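Local coordinates for protein protease Do-like 1, chloroplastic (Arabidopsis thaliana, PDB 3QO6) that acts as a chloroplast thylakoid serine protease of the HtrA/Deg family, required at high temperature and possibly degrading damaged proteins, at residues T34-R39 with A76-V81; G95-K100 with V230-L235; A267-T272 with L282-T287; V121-L126 with P213-G218; T87-K92 with D108-K113. All coordinates share one frame; numbering follows the deposited sequence.

Contact 1: T34-R39 with A76-V81; sequences TNLAVR and ASDLRV
Two groups of the 76-81 segment grip the carbonyl oxygen of Thr34. Arg80 N donates to Thr34 O at 3.0 Å, and a CA-H...O contact brings Leu79 CA to 3.1 Å from the same Thr34 O. The return bond of this antiparallel hydrogen-bonded pair is shorter and almost straight, Thr34 N reaching Arg80 O at 2.7 Å with an N-H...O angle of 174°. Asn35 with Leu79 forms the next, non-hydrogen-bonded pair, and at the Leu36-Asp78 pair, Leu36 N donates to Asp78 O at 3.0 Å, bent to 134°. These bridges join strands 30-40 and 78-82, the two ends of the sheet order, and so close the six-stranded antiparallel barrel, the first of the two barrels of the trypsin-like fold. Beyond the ladder, Ser77 takes over with its side chain: OG lies 2.8 Å from Leu36 O and hydrogen-bonds Glu49. Val38 CG2 rests 3.5 Å from the same Ser77 OG. On the sheet face that carries Leu36 and Arg80, the methyl CD2 of Leu36 touches the aliphatic CD of Arg80 at 3.7 Å, while the guanidinium of Arg80 runs on to a salt bridge with Asp90. On the other face, Asn35 has CG anti to its N (chi1 -172°), which lays the amide alongside Ala76, with OD1 3.4 Å from Ala76 CB; its ND2 is held by the carbonyls of Val72 and Arg74.

Contact 2: G95-K100 with V230-L235; sequences GFDQDK and VTRPIL
Ionic bonding dominates, with Arg232 set against Asp97 and Asp99. Arg232 NE points at Asp97 OD1 along a straight path, 3.2 Å and 177°, meeting that oxygen on its syn side and almost within the guanidinium plane. The second arm is shorter yet worse aimed: Arg232 NH2 to Asp97 OD2 is 2.6 Å, but its angle of 127° makes it a weak hydrogen bond within a firm salt bridge. The carboxylate and guanidinium planes are 48° apart, so the pair is twisted rather than coplanar, consistent with one well-aimed and one poorly aimed arm. Asp99 contributes charge alone: its OD2 is 3.8 Å from Arg232 NE, well out of the guanidinium plane, and no N-H is directed at it. A weak bond from Asp99 N to Asp97 OD1 steadies the carboxylate within its own turn.

Aliphatic groups flank the ions. Val230 CG1 lies 3.9 Å above the guanidinium plane, offset toward the rim, and also 3.8 Å from Asp97 OD2. The Lys100 chain crosses past, CG coming within 3.2 Å of Arg232 NH2, and its bend at chi2 carries NZ onward to a salt bridge with Asp305. Ile220 of helix 214-227 touches Asp97, Lys100 and Arg232.

Strand 88-97 and the turn after it belong to the protease domain, whereas Arg232 lies in the segment leading into the PDZ domain. One arginine shared by two carboxylates therefore ties the domains by charge, and it would probably favour the ionised form of both acids.

Contact 3: A267-T272 with L282-T287; sequences AGLQST and LGDIIT
The carboxylate of Asp284 and the side-chain amide of Gln270 lie across one another, their planes 50° apart. Gln270 N comes to Asp284 OD2 from above the carboxylate plane, 63° out of it, at 2.7 Å, while Gln270 CB sits 3.6 Å from the other oxygen, Asp284 OD1. The return bond, Asp284 N to Gln270 O at 2.9 Å, joins the two residues in both directions. Asp284 CG points beside its own N (chi1 -60°), which places OD2 in front of the Gln270 N-H, 3.3 Å from Leu269 CA. With the carboxylate gone, as in an alanine here, Gln270 N would probably lose its acceptor and Arg319, which forms a salt bridge with OD2, its mate.

The two segments are parts of the PDZ domain: a Schellman motif with Gly268 at positive phi ends helix 263-266, and the chain then runs past the residues that lead into strand 285-289. Gly283 lies where the backbones draw closest, its CA 3.2 Å from Ser271 O and 3.3 Å from Gln270 O; a beta-carbon there would collide with the backbone of residues 270-272. Gly283 N donates to Thr272 OG1 at 3.0 Å, and that hydroxyl is bonded in addition to Val255 O. Thr272 O reaches Thr44 of a neighbouring subunit.

Contact 4: V121-L126 with P213-G218; sequences VSADLL and PVDTVG
Pro213, at the N-cap position of helix 214-227, starts the contact with its ring carbon CB, 3.4 Å from Ser122 OG. Val214 follows and packs by one branch: its first torsion sets CG1 between the backbone N and the carbonyl carbon, and from there the methyl presses on Ser122, with Val214 CG1 to Ser122 CB measuring 3.3 Å. Asp215 does the polar work. Its N-H, belonging to the first turn of the helix, meets Ser122 OG in a weak bond of 3.3 Å, and its carboxylate returns toward the 121-126 backbone. Ser122 N donates to Asp215 OD1 at 3.1 Å along a nearly straight line (170°), though it comes from 53° outside the carboxylate plane. Ala123 N reaches the companion oxygen, Asp215 OD2, also at 3.1 Å, but at an angle of 123° that makes the bond weak. One carboxylate thus holds two successive N-H groups at the head of the type I turn Ser122-Leu125, and the negative charge near the helix N terminus is likely to be favoured by the helix dipole. Beyond Asp215 the chain turns to its own bonds, Gly218 N to Val214 O being 2.8 Å.

Another subunit also reaches the loop, its Val20 packing on Leu126. The loop lies between strands 102-107 and 130-135, that is, on the connection from one barrel to the next, and its docking on helix 214-227 is consistent with the two-barrel trypsin-like fold, in which a helix follows the last strand of the second barrel.

Contact 5: T87-K92 with D108-K113; sequences TTFDAK and DAPKNK
Phe89, near the start of strand 88-97 in the first barrel of the protease domain, and Thr87 just before it meet the loop 108-113 that leaves the neighbouring strand 102-107. The Phe89 ring is approached at its edge. Asp108 O lies in the ring plane 3.2 Å from Phe89 CD1, Pro110 CD is 4.0 Å from Phe89 CE1, and Lys113 NZ, again in plane, is 3.9 Å from Phe89 CZ. Because the ammonium is at the rim and not over a face, the geometry does not support a cation-pi interaction. Ala109 CB also abuts the ring, but the modelled separation is too short to be trusted. The strand itself is anchored on its other side, where the Phe89 backbone is hydrogen-bonded to Val81 in strand 78-82, so the ring projects from the antiparallel pairing of strands 78-82 and 88-97 toward the connection that runs on to the second barrel. Lys113 completes the contact by reaching Thr87 tip to tip, NZ donating to Thr87 OG1 at 2.7 Å. A bend at chi3 of Lys113 (42°) turns the end of the chain to the hydroxyl, and within the loop Lys113 N bonds Pro110 O at 2.7 Å. Thr87 OG1 has a second, stronger claim from Asp85 OD1, so the hydroxyl links lysine and carboxylate; Asp85 also makes a long, weak ion pair with Lys113. A valine in place of Thr87 would probably leave the ammonium without its hydroxyl acceptor and Asp85 without its hydroxyl partner, letting the lysine end turn more freely at this surface.

Overall arrangement
From the N terminus, contact 1 comes first, joining 34-39 to 76-81 and shutting the first barrel. Contact 5 opens just afterwards, its 87-92 strand lying beside 78-82 in the sheet, and closes at 108-113. Before that, contact 2 has opened at 95-100 on the same strand 88-97, so contacts 5 and 2 cross. Contact 2 closes only at 230-235, at the entry to the PDZ domain, and contact 4, from 121-126 to 213-218, falls wholly within that span, binding the inter-barrel connection to helix 214-227. Contact 3 follows in series, a local closure in the PDZ domain, its centre about 52 Å from that of contact 5.

Contact 1: T34-R39 with A76-V81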
# COMPACT_ATOMS: atom_id res chain seq x y z
N THR B 34 6.40 -32.43 4.16
CA THR B 34 7.28 -31.27 3.94
C THR B 34 7.89 -31.15 2.55
O THR B 34 8.60 -32.03 2.07
CB THR B 34 8.44 -31.19 4.92
OG1 THR B 34 8.06 -31.81 6.16
CG2 THR B 34 8.80 -29.71 5.15
N ASN B 35 7.61 -30.00 1.94
CA ASN B 35 8.04 -29.60 0.60
C ASN B 35 9.39 -28.87 0.68
O ASN B 35 9.41 -27.65 0.76
CB ASN B 35 6.96 -28.65 0.05
CG ASN B 35 7.15 -28.28 -1.42
OD1 ASN B 35 8.23 -27.85 -1.84
ND2 ASN B 35 6.07 -28.42 -2.20
N LEU B 36 10.51 -29.60 0.68
CA LEU B 36 11.84 -28.95 0.78
C LEU B 36 12.33 -28.36 -0.54
O LEU B 36 12.36 -29.04 -1.56
CB LEU B 36 12.90 -29.94 1.27
CG LEU B 36 12.80 -30.47 2.69
CD1 LEU B 36 11.39 -30.99 2.96
CD2 LEU B 36 13.85 -31.59 2.87
N ALA B 37 12.73 -27.09 -0.53
CA ALA B 37 13.24 -26.45 -1.74
C ALA B 37 14.74 -26.21 -1.63
O ALA B 37 15.32 -26.17 -0.54
CB ALA B 37 12.51 -25.13 -2.02
N VAL B 38 15.37 -26.07 -2.79
CA VAL B 38 16.80 -25.87 -2.84
C VAL B 38 17.21 -24.43 -2.60
O VAL B 38 16.70 -23.51 -3.25
CB VAL B 38 17.37 -26.34 -4.20
CG1 VAL B 38 18.85 -26.07 -4.25
CG2 VAL B 38 17.10 -27.83 -4.40
N ARG B 39 18.12 -24.23 -1.66
CA ARG B 39 18.63 -22.90 -1.35
C ARG B 39 20.16 -22.97 -1.27
O ARG B 39 20.73 -24.01 -0.97
CB ARG B 39 18.02 -22.41 -0.03
CG ARG B 39 16.50 -22.18 -0.09
CD ARG B 39 16.12 -20.96 -0.95
NE ARG B 39 14.68 -20.70 -0.98
CZ ARG B 39 13.80 -21.33 -1.78
NH1 ARG B 39 14.22 -22.26 -2.61
NH2 ARG B 39 12.51 -21.01 -1.74
N ALA B 76 8.34 -29.62 -5.44
CA ALA B 76 9.27 -30.04 -4.39
C ALA B 76 10.51 -30.81 -4.87
O ALA B 76 10.39 -31.96 -5.35
CB ALA B 76 8.53 -30.87 -3.36
N SER B 77 11.69 -30.21 -4.74
CA SER B 77 12.89 -30.93 -5.14
C SER B 77 12.90 -32.25 -4.36
O SER B 77 13.35 -33.28 -4.85
CB SER B 77 14.16 -30.08 -4.89
OG SER B 77 14.26 -29.65 -3.56
N ASP B 78 12.36 -32.22 -3.14
CA ASP B 78 12.27 -33.41 -2.30
C ASP B 78 11.12 -33.19 -1.34
O ASP B 78 10.80 -32.05 -0.99
CB ASP B 78 13.56 -33.63 -1.50
CG ASP B 78 13.53 -34.92 -0.66
OD1 ASP B 78 14.42 -35.09 0.20
OD2 ASP B 78 12.61 -35.76 -0.86
N LEU B 79 10.47 -34.28 -0.93
CA LEU B 79 9.37 -34.19 0.00
C LEU B 79 9.48 -35.33 0.97
O LEU B 79 9.90 -36.42 0.60
CB LEU B 79 8.02 -34.19 -0.72
CG LEU B 79 7.81 -35.05 -1.96
CD1 LEU B 79 7.38 -36.45 -1.53
CD2 LEU B 79 6.76 -34.42 -2.87
N ARG B 80 9.13 -35.03 2.21
CA ARG B 80 9.20 -35.99 3.30
C ARG B 80 7.89 -36.02 4.08
O ARG B 80 7.31 -34.96 4.36
CB ARG B 80 10.32 -35.59 4.26
CG ARG B 80 11.57 -35.01 3.58
CD ARG B 80 12.70 -34.66 4.57
NE ARG B 80 13.06 -35.75 5.48
CZ ARG B 80 13.18 -37.03 5.12
NH1 ARG B 80 12.95 -37.40 3.86
NH2 ARG B 80 13.54 -37.96 6.02
N VAL B 81 7.42 -37.21 4.42
CA VAL B 81 6.20 -37.31 5.20
C VAL B 81 6.56 -37.68 6.65
O VAL B 81 7.36 -38.58 6.86
CB VAL B 81 5.21 -38.38 4.65
CG1 VAL B 81 4.84 -38.08 3.22
CG2 VAL B 81 5.81 -39.74 4.75

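Contact 2: G95-K100 with V230-L235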
# COMPACT_ATOMS: atom_id res chain seq x y z
N GLY B 95 2.09 -40.56 -8.34
CA GLY B 95 1.36 -39.98 -9.46
C GLY B 95 0.35 -38.91 -9.03
O GLY B 95 0.17 -38.66 -7.84
N PHE B 96 -0.34 -38.30 -9.99
CA PHE B 96 -1.26 -37.25 -9.62
C PHE B 96 -2.23 -36.74 -10.70
O PHE B 96 -1.95 -36.79 -11.90
CB PHE B 96 -0.45 -36.09 -9.07
CG PHE B 96 0.46 -35.45 -10.08
CD1 PHE B 96 -0.05 -34.57 -11.05
CD2 PHE B 96 1.83 -35.74 -10.09
CE1 PHE B 96 0.81 -33.99 -12.02
CE2 PHE B 96 2.69 -35.17 -11.06
CZ PHE B 96 2.18 -34.29 -12.02
N ASP B 97 -3.37 -36.21 -10.25
CA ASP B 97 -4.40 -35.67 -11.13
C ASP B 97 -4.56 -34.19 -10.85
O ASP B 97 -5.12 -33.83 -9.83
CB ASP B 97 -5.72 -36.36 -10.83
CG ASP B 97 -6.77 -36.02 -11.84
OD1 ASP B 97 -6.67 -34.96 -12.50
OD2 ASP B 97 -7.71 -36.81 -11.97
N GLN B 98 -4.09 -33.33 -11.75
CA GLN B 98 -4.17 -31.89 -11.53
C GLN B 98 -5.57 -31.32 -11.53
O GLN B 98 -5.85 -30.33 -10.87
CB GLN B 98 -3.39 -31.13 -12.58
CG GLN B 98 -1.91 -31.19 -12.44
CD GLN B 98 -1.25 -30.10 -13.26
OE1 GLN B 98 -1.70 -29.80 -14.37
NE2 GLN B 98 -0.18 -29.50 -12.72
N ASP B 99 -6.46 -31.94 -12.29
CA ASP B 99 -7.80 -31.43 -12.37
C ASP B 99 -8.56 -31.53 -11.08
O ASP B 99 -9.25 -30.60 -10.71
CB ASP B 99 -8.56 -32.10 -13.50
CG ASP B 99 -8.13 -31.59 -14.84
OD1 ASP B 99 -7.56 -30.47 -14.91
OD2 ASP B 99 -8.38 -32.30 -15.84
N LYS B 100 -8.43 -32.65 -10.39
CA LYS B 100 -9.13 -32.84 -9.14
C LYS B 100 -8.19 -32.62 -7.96
O LYS B 100 -8.49 -33.03 -6.84
CB LYS B 100 -9.73 -34.24 -9.09
CG LYS B 100 -10.53 -34.60 -10.34
CD LYS B 100 -11.75 -33.73 -10.45
CE LYS B 100 -12.61 -34.06 -11.66
NZ LYS B 100 -13.74 -33.06 -11.77
N VAL B 230 -3.85 -40.54 -14.80
CA VAL B 230 -5.28 -40.68 -14.98
C VAL B 230 -5.50 -40.22 -16.39
O VAL B 230 -4.94 -39.20 -16.80
CB VAL B 230 -6.08 -39.78 -14.01
CG1 VAL B 230 -7.45 -39.52 -14.56
CG2 VAL B 230 -6.24 -40.48 -12.69
N THR B 231 -6.28 -40.95 -17.16
CA THR B 231 -6.46 -40.53 -18.54
C THR B 231 -7.81 -39.89 -18.74
O THR B 231 -8.87 -40.52 -18.54
CB THR B 231 -6.24 -41.72 -19.52
OG1 THR B 231 -4.84 -42.04 -19.53
CG2 THR B 231 -6.68 -41.36 -20.93
N ARG B 232 -7.75 -38.62 -19.12
CA ARG B 232 -8.95 -37.83 -19.32
C ARG B 232 -9.15 -37.38 -20.76
O ARG B 232 -8.22 -36.96 -21.45
CB ARG B 232 -8.88 -36.61 -18.39
CG ARG B 232 -8.74 -36.95 -16.88
CD ARG B 232 -8.52 -35.68 -16.07
NE ARG B 232 -8.83 -35.86 -14.65
CZ ARG B 232 -9.95 -36.42 -14.20
NH1 ARG B 232 -10.87 -36.87 -15.06
NH2 ARG B 232 -10.17 -36.52 -12.90
N PRO B 233 -10.39 -37.43 -21.22
CA PRO B 233 -10.79 -37.06 -22.58
C PRO B 233 -10.71 -35.57 -22.91
O PRO B 233 -10.83 -34.74 -22.02
CB PRO B 233 -12.22 -37.55 -22.66
CG PRO B 233 -12.72 -37.24 -21.22
CD PRO B 233 -11.56 -37.71 -20.36
N ILE B 234 -10.51 -35.23 -24.18
CA ILE B 234 -10.50 -33.85 -24.59
C ILE B 234 -11.18 -33.69 -25.91
O ILE B 234 -11.21 -34.63 -26.70
CB ILE B 234 -9.11 -33.28 -24.75
CG1 ILE B 234 -8.42 -33.92 -25.95
CG2 ILE B 234 -8.35 -33.46 -23.48
CD1 ILE B 234 -7.13 -33.20 -26.33
N LEU B 235 -11.72 -32.49 -26.15
CA LEU B 235 -12.41 -32.15 -27.40
C LEU B 235 -11.38 -31.58 -28.31
O LEU B 235 -11.53 -31.57 -29.54
CB LEU B 235 -13.45 -31.07 -27.16
CG LEU B 235 -14.94 -31.37 -27.29
CD1 LEU B 235 -15.68 -30.08 -27.02
CD2 LEU B 235 -15.28 -31.87 -28.67

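Contact 3: A267-T272 with L282-T287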
# COMPACT_ATOMS: atom_id res chain seq x y z
N ALA B 267 -12.58 -33.46 -36.67
CA ALA B 267 -14.01 -33.46 -36.91
C ALA B 267 -14.44 -32.20 -37.63
O ALA B 267 -15.64 -32.02 -37.87
CB ALA B 267 -14.78 -33.57 -35.61
N GLY B 268 -13.47 -31.33 -37.92
CA GLY B 268 -13.74 -30.08 -38.64
C GLY B 268 -14.45 -28.87 -38.01
O GLY B 268 -15.18 -28.14 -38.72
N LEU B 269 -14.26 -28.64 -36.70
CA LEU B 269 -14.85 -27.45 -36.07
C LEU B 269 -13.98 -26.27 -36.49
O LEU B 269 -12.76 -26.40 -36.61
CB LEU B 269 -14.84 -27.57 -34.55
CG LEU B 269 -16.16 -28.02 -33.96
CD1 LEU B 269 -16.47 -29.43 -34.43
CD2 LEU B 269 -16.10 -27.93 -32.43
N GLN B 270 -14.60 -25.11 -36.70
CA GLN B 270 -13.85 -23.94 -37.14
C GLN B 270 -13.39 -23.00 -36.03
O GLN B 270 -14.12 -22.73 -35.07
CB GLN B 270 -14.67 -23.13 -38.13
CG GLN B 270 -15.16 -23.95 -39.31
CD GLN B 270 -16.18 -23.19 -40.14
OE1 GLN B 270 -16.91 -23.78 -40.92
NE2 GLN B 270 -16.22 -21.86 -39.97
N SER B 271 -12.17 -22.50 -36.20
CA SER B 271 -11.56 -21.58 -35.26
C SER B 271 -11.88 -20.12 -35.62
O SER B 271 -12.40 -19.82 -36.69
CB SER B 271 -10.06 -21.81 -35.27
OG SER B 271 -9.79 -23.20 -35.24
N THR B 272 -11.57 -19.21 -34.70
CA THR B 272 -11.82 -17.79 -34.94
C THR B 272 -10.65 -17.24 -35.74
O THR B 272 -9.51 -17.52 -35.40
CB THR B 272 -11.92 -17.06 -33.61
OG1 THR B 272 -12.96 -17.65 -32.83
CG2 THR B 272 -12.21 -15.59 -33.83
N LEU B 282 -15.71 -14.99 -36.17
CA LEU B 282 -15.97 -15.94 -35.12
C LEU B 282 -15.91 -17.39 -35.55
O LEU B 282 -16.46 -17.77 -36.57
CB LEU B 282 -17.35 -15.68 -34.50
CG LEU B 282 -17.44 -14.57 -33.46
CD1 LEU B 282 -16.08 -14.38 -32.80
CD2 LEU B 282 -17.90 -13.28 -34.10
N GLY B 283 -15.22 -18.20 -34.75
CA GLY B 283 -15.15 -19.61 -35.05
C GLY B 283 -16.49 -20.15 -34.61
O GLY B 283 -17.40 -19.36 -34.30
N ASP B 284 -16.63 -21.47 -34.56
CA ASP B 284 -17.90 -22.05 -34.14
C ASP B 284 -18.25 -21.69 -32.70
O ASP B 284 -17.39 -21.36 -31.90
CB ASP B 284 -17.88 -23.57 -34.31
CG ASP B 284 -17.64 -24.00 -35.74
OD1 ASP B 284 -17.93 -23.19 -36.65
OD2 ASP B 284 -17.18 -25.14 -35.96
N ILE B 285 -19.53 -21.75 -32.37
CA ILE B 285 -19.97 -21.47 -31.02
C ILE B 285 -20.73 -22.70 -30.54
O ILE B 285 -21.72 -23.09 -31.13
CB ILE B 285 -20.90 -20.27 -30.96
CG1 ILE B 285 -20.19 -19.04 -31.47
CG2 ILE B 285 -21.33 -20.04 -29.54
CD1 ILE B 285 -21.10 -17.88 -31.64
N ILE B 286 -20.24 -23.32 -29.47
CA ILE B 286 -20.87 -24.51 -28.95
C ILE B 286 -22.04 -24.08 -28.10
O ILE B 286 -21.87 -23.34 -27.13
CB ILE B 286 -19.86 -25.33 -28.13
CG1 ILE B 286 -18.62 -25.60 -28.97
CG2 ILE B 286 -20.49 -26.64 -27.67
CD1 ILE B 286 -17.48 -26.20 -28.21
N THR B 287 -23.22 -24.56 -28.47
CA THR B 287 -24.46 -24.23 -27.78
C THR B 287 -25.00 -25.45 -27.05
O THR B 287 -25.83 -25.34 -26.14
CB THR B 287 -25.50 -23.69 -28.79
OG1 THR B 287 -25.85 -24.72 -29.73
CG2 THR B 287 -24.92 -22.50 -29.57

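Contact 4: V121-L126 with P213-G218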
# COMPACT_ATOMS: atom_id res chain seq x y z
N VAL B 121 -18.43 -42.99 2.31
CA VAL B 121 -19.16 -42.72 1.07
C VAL B 121 -19.65 -41.29 1.02
O VAL B 121 -20.39 -40.86 1.89
CB VAL B 121 -20.40 -43.63 0.91
CG1 VAL B 121 -21.18 -43.19 -0.31
CG2 VAL B 121 -19.98 -45.06 0.76
N SER B 122 -19.29 -40.57 -0.03
CA SER B 122 -19.72 -39.20 -0.12
C SER B 122 -21.04 -39.03 -0.84
O SER B 122 -21.67 -38.00 -0.72
CB SER B 122 -18.65 -38.33 -0.79
OG SER B 122 -18.51 -38.57 -2.17
N ALA B 123 -21.48 -40.03 -1.56
CA ALA B 123 -22.74 -39.90 -2.29
C ALA B 123 -23.97 -39.69 -1.41
O ALA B 123 -24.90 -39.05 -1.84
CB ALA B 123 -22.97 -41.11 -3.17
N ASP B 124 -23.97 -40.20 -0.18
CA ASP B 124 -25.14 -40.05 0.70
C ASP B 124 -25.12 -38.89 1.70
O ASP B 124 -25.98 -38.80 2.58
CB ASP B 124 -25.34 -41.32 1.52
CG ASP B 124 -25.44 -42.53 0.66
OD1 ASP B 124 -25.99 -42.41 -0.46
OD2 ASP B 124 -24.98 -43.60 1.12
N LEU B 125 -24.13 -38.01 1.61
CA LEU B 125 -24.02 -36.92 2.55
C LEU B 125 -25.26 -36.01 2.56
O LEU B 125 -25.95 -35.84 1.54
CB LEU B 125 -22.72 -36.14 2.27
CG LEU B 125 -21.43 -36.97 2.40
CD1 LEU B 125 -20.24 -36.17 1.98
CD2 LEU B 125 -21.24 -37.45 3.85
N LEU B 126 -25.54 -35.45 3.74
CA LEU B 126 -26.67 -34.54 3.95
C LEU B 126 -26.21 -33.25 4.64
O LEU B 126 -25.50 -33.31 5.65
CB LEU B 126 -27.71 -35.21 4.83
CG LEU B 126 -28.46 -36.38 4.21
CD1 LEU B 126 -29.03 -37.22 5.33
CD2 LEU B 126 -29.56 -35.85 3.25
N PRO B 213 -14.75 -34.62 -2.71
CA PRO B 213 -15.47 -35.78 -2.17
C PRO B 213 -14.74 -37.10 -2.35
O PRO B 213 -14.17 -37.40 -3.40
CB PRO B 213 -16.81 -35.73 -2.88
CG PRO B 213 -16.44 -35.12 -4.23
CD PRO B 213 -15.44 -34.06 -3.90
N VAL B 214 -14.77 -37.89 -1.30
CA VAL B 214 -14.13 -39.19 -1.26
C VAL B 214 -14.41 -40.08 -2.47
O VAL B 214 -13.52 -40.75 -2.98
CB VAL B 214 -14.54 -39.92 0.02
CG1 VAL B 214 -16.03 -40.19 0.00
CG2 VAL B 214 -13.72 -41.18 0.20
N ASP B 215 -15.65 -40.10 -2.93
CA ASP B 215 -15.99 -40.94 -4.06
C ASP B 215 -15.12 -40.65 -5.29
O ASP B 215 -14.59 -41.58 -5.92
CB ASP B 215 -17.48 -40.82 -4.40
CG ASP B 215 -18.37 -41.47 -3.35
OD1 ASP B 215 -17.83 -41.99 -2.32
OD2 ASP B 215 -19.61 -41.48 -3.54
N THR B 216 -14.93 -39.38 -5.63
CA THR B 216 -14.10 -39.15 -6.78
C THR B 216 -12.63 -39.39 -6.41
O THR B 216 -11.81 -39.73 -7.27
CB THR B 216 -14.39 -37.73 -7.42
OG1 THR B 216 -13.28 -36.85 -7.25
CG2 THR B 216 -15.64 -37.13 -6.84
N VAL B 217 -12.31 -39.31 -5.13
CA VAL B 217 -10.94 -39.53 -4.69
C VAL B 217 -10.51 -40.98 -4.87
O VAL B 217 -9.49 -41.26 -5.48
CB VAL B 217 -10.77 -39.11 -3.20
CG1 VAL B 217 -9.48 -39.68 -2.60
CG2 VAL B 217 -10.72 -37.61 -3.12
N GLY B 218 -11.32 -41.89 -4.33
CA GLY B 218 -11.02 -43.30 -4.41
C GLY B 218 -10.72 -43.81 -5.81
O GLY B 218 -9.80 -44.62 -5.99

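Contact 5: T87-K92 with D108-K113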
# COMPACT_ATOMS: atom_id res chain seq x y z
N THR B 87 8.39 -40.11 13.29
CA THR B 87 9.40 -40.73 12.45
C THR B 87 9.18 -40.15 11.05
O THR B 87 8.12 -40.33 10.47
CB THR B 87 9.22 -42.26 12.41
OG1 THR B 87 7.92 -42.59 11.92
CG2 THR B 87 9.39 -42.85 13.82
N THR B 88 10.17 -39.44 10.51
CA THR B 88 10.04 -38.85 9.18
C THR B 88 10.61 -39.73 8.06
O THR B 88 11.68 -40.31 8.22
CB THR B 88 10.69 -37.44 9.12
OG1 THR B 88 10.63 -36.95 7.77
CG2 THR B 88 12.17 -37.47 9.60
N PHE B 89 9.90 -39.83 6.94
CA PHE B 89 10.34 -40.65 5.80
C PHE B 89 10.44 -39.87 4.50
O PHE B 89 9.85 -38.79 4.35
CB PHE B 89 9.38 -41.81 5.56
CG PHE B 89 9.17 -42.69 6.74
CD1 PHE B 89 9.22 -44.07 6.61
CD2 PHE B 89 8.87 -42.15 7.98
CE1 PHE B 89 8.97 -44.90 7.70
CE2 PHE B 89 8.62 -42.97 9.07
CZ PHE B 89 8.67 -44.35 8.93
N ASP B 90 11.20 -40.43 3.57
CA ASP B 90 11.38 -39.81 2.26
C ASP B 90 10.25 -40.38 1.41
O ASP B 90 9.90 -41.57 1.55
CB ASP B 90 12.74 -40.19 1.67
CG ASP B 90 13.41 -39.01 0.99
OD1 ASP B 90 12.92 -38.55 -0.07
OD2 ASP B 90 14.43 -38.52 1.54
N ALA B 91 9.66 -39.54 0.56
CA ALA B 91 8.52 -39.99 -0.22
C ALA B 91 8.65 -39.88 -1.71
O ALA B 91 9.11 -38.87 -2.24
CB ALA B 91 7.26 -39.24 0.23
N LYS B 92 8.21 -40.94 -2.39
CA LYS B 92 8.26 -40.97 -3.84
C LYS B 92 6.87 -40.60 -4.38
O LYS B 92 5.85 -41.05 -3.86
CB LYS B 92 8.65 -42.37 -4.32
CG LYS B 92 8.72 -42.55 -5.84
CD LYS B 92 8.04 -43.86 -6.29
CE LYS B 92 7.84 -43.90 -7.81
NZ LYS B 92 6.77 -44.87 -8.19
N ASP B 108 8.50 -45.89 2.29
CA ASP B 108 9.03 -47.18 2.74
C ASP B 108 8.89 -47.22 4.25
O ASP B 108 9.80 -46.80 4.97
CB ASP B 108 10.52 -47.26 2.35
CG ASP B 108 11.14 -48.59 2.69
OD1 ASP B 108 12.39 -48.67 2.70
OD2 ASP B 108 10.40 -49.57 2.94
N ALA B 109 7.76 -47.71 4.75
CA ALA B 109 7.56 -47.74 6.19
C ALA B 109 7.00 -49.05 6.70
O ALA B 109 6.26 -49.73 6.00
CB ALA B 109 6.64 -46.59 6.62
N PRO B 110 7.34 -49.41 7.96
CA PRO B 110 6.86 -50.66 8.58
C PRO B 110 5.33 -50.72 8.74
O PRO B 110 4.73 -49.95 9.48
CB PRO B 110 7.61 -50.67 9.92
CG PRO B 110 7.87 -49.20 10.20
CD PRO B 110 8.24 -48.67 8.85
N LYS B 111 4.71 -51.66 8.02
CA LYS B 111 3.26 -51.84 8.03
C LYS B 111 2.57 -51.65 9.39
O LYS B 111 1.36 -51.40 9.44
CB LYS B 111 2.90 -53.22 7.48
CG LYS B 111 3.57 -53.55 6.14
CD LYS B 111 3.28 -54.98 5.68
CE LYS B 111 4.42 -55.55 4.81
NZ LYS B 111 5.73 -55.71 5.54
N ASN B 112 3.32 -51.76 10.48
CA ASN B 112 2.74 -51.62 11.81
C ASN B 112 2.46 -50.16 12.19
O ASN B 112 1.58 -49.90 13.01
CB ASN B 112 3.67 -52.23 12.89
CG ASN B 112 4.82 -51.29 13.30
OD1 ASN B 112 5.75 -51.04 12.53
ND2 ASN B 112 4.74 -50.76 14.53
N LYS B 113 3.21 -49.24 11.59
CA LYS B 113 3.04 -47.82 11.86
C LYS B 113 2.20 -47.16 10.78
O LYS B 113 2.34 -45.97 10.51
CB LYS B 113 4.42 -47.18 11.94
CG LYS B 113 5.20 -47.60 13.17
CD LYS B 113 6.65 -47.12 13.11
CE LYS B 113 6.77 -45.69 12.59
NZ LYS B 113 8.16 -45.16 12.71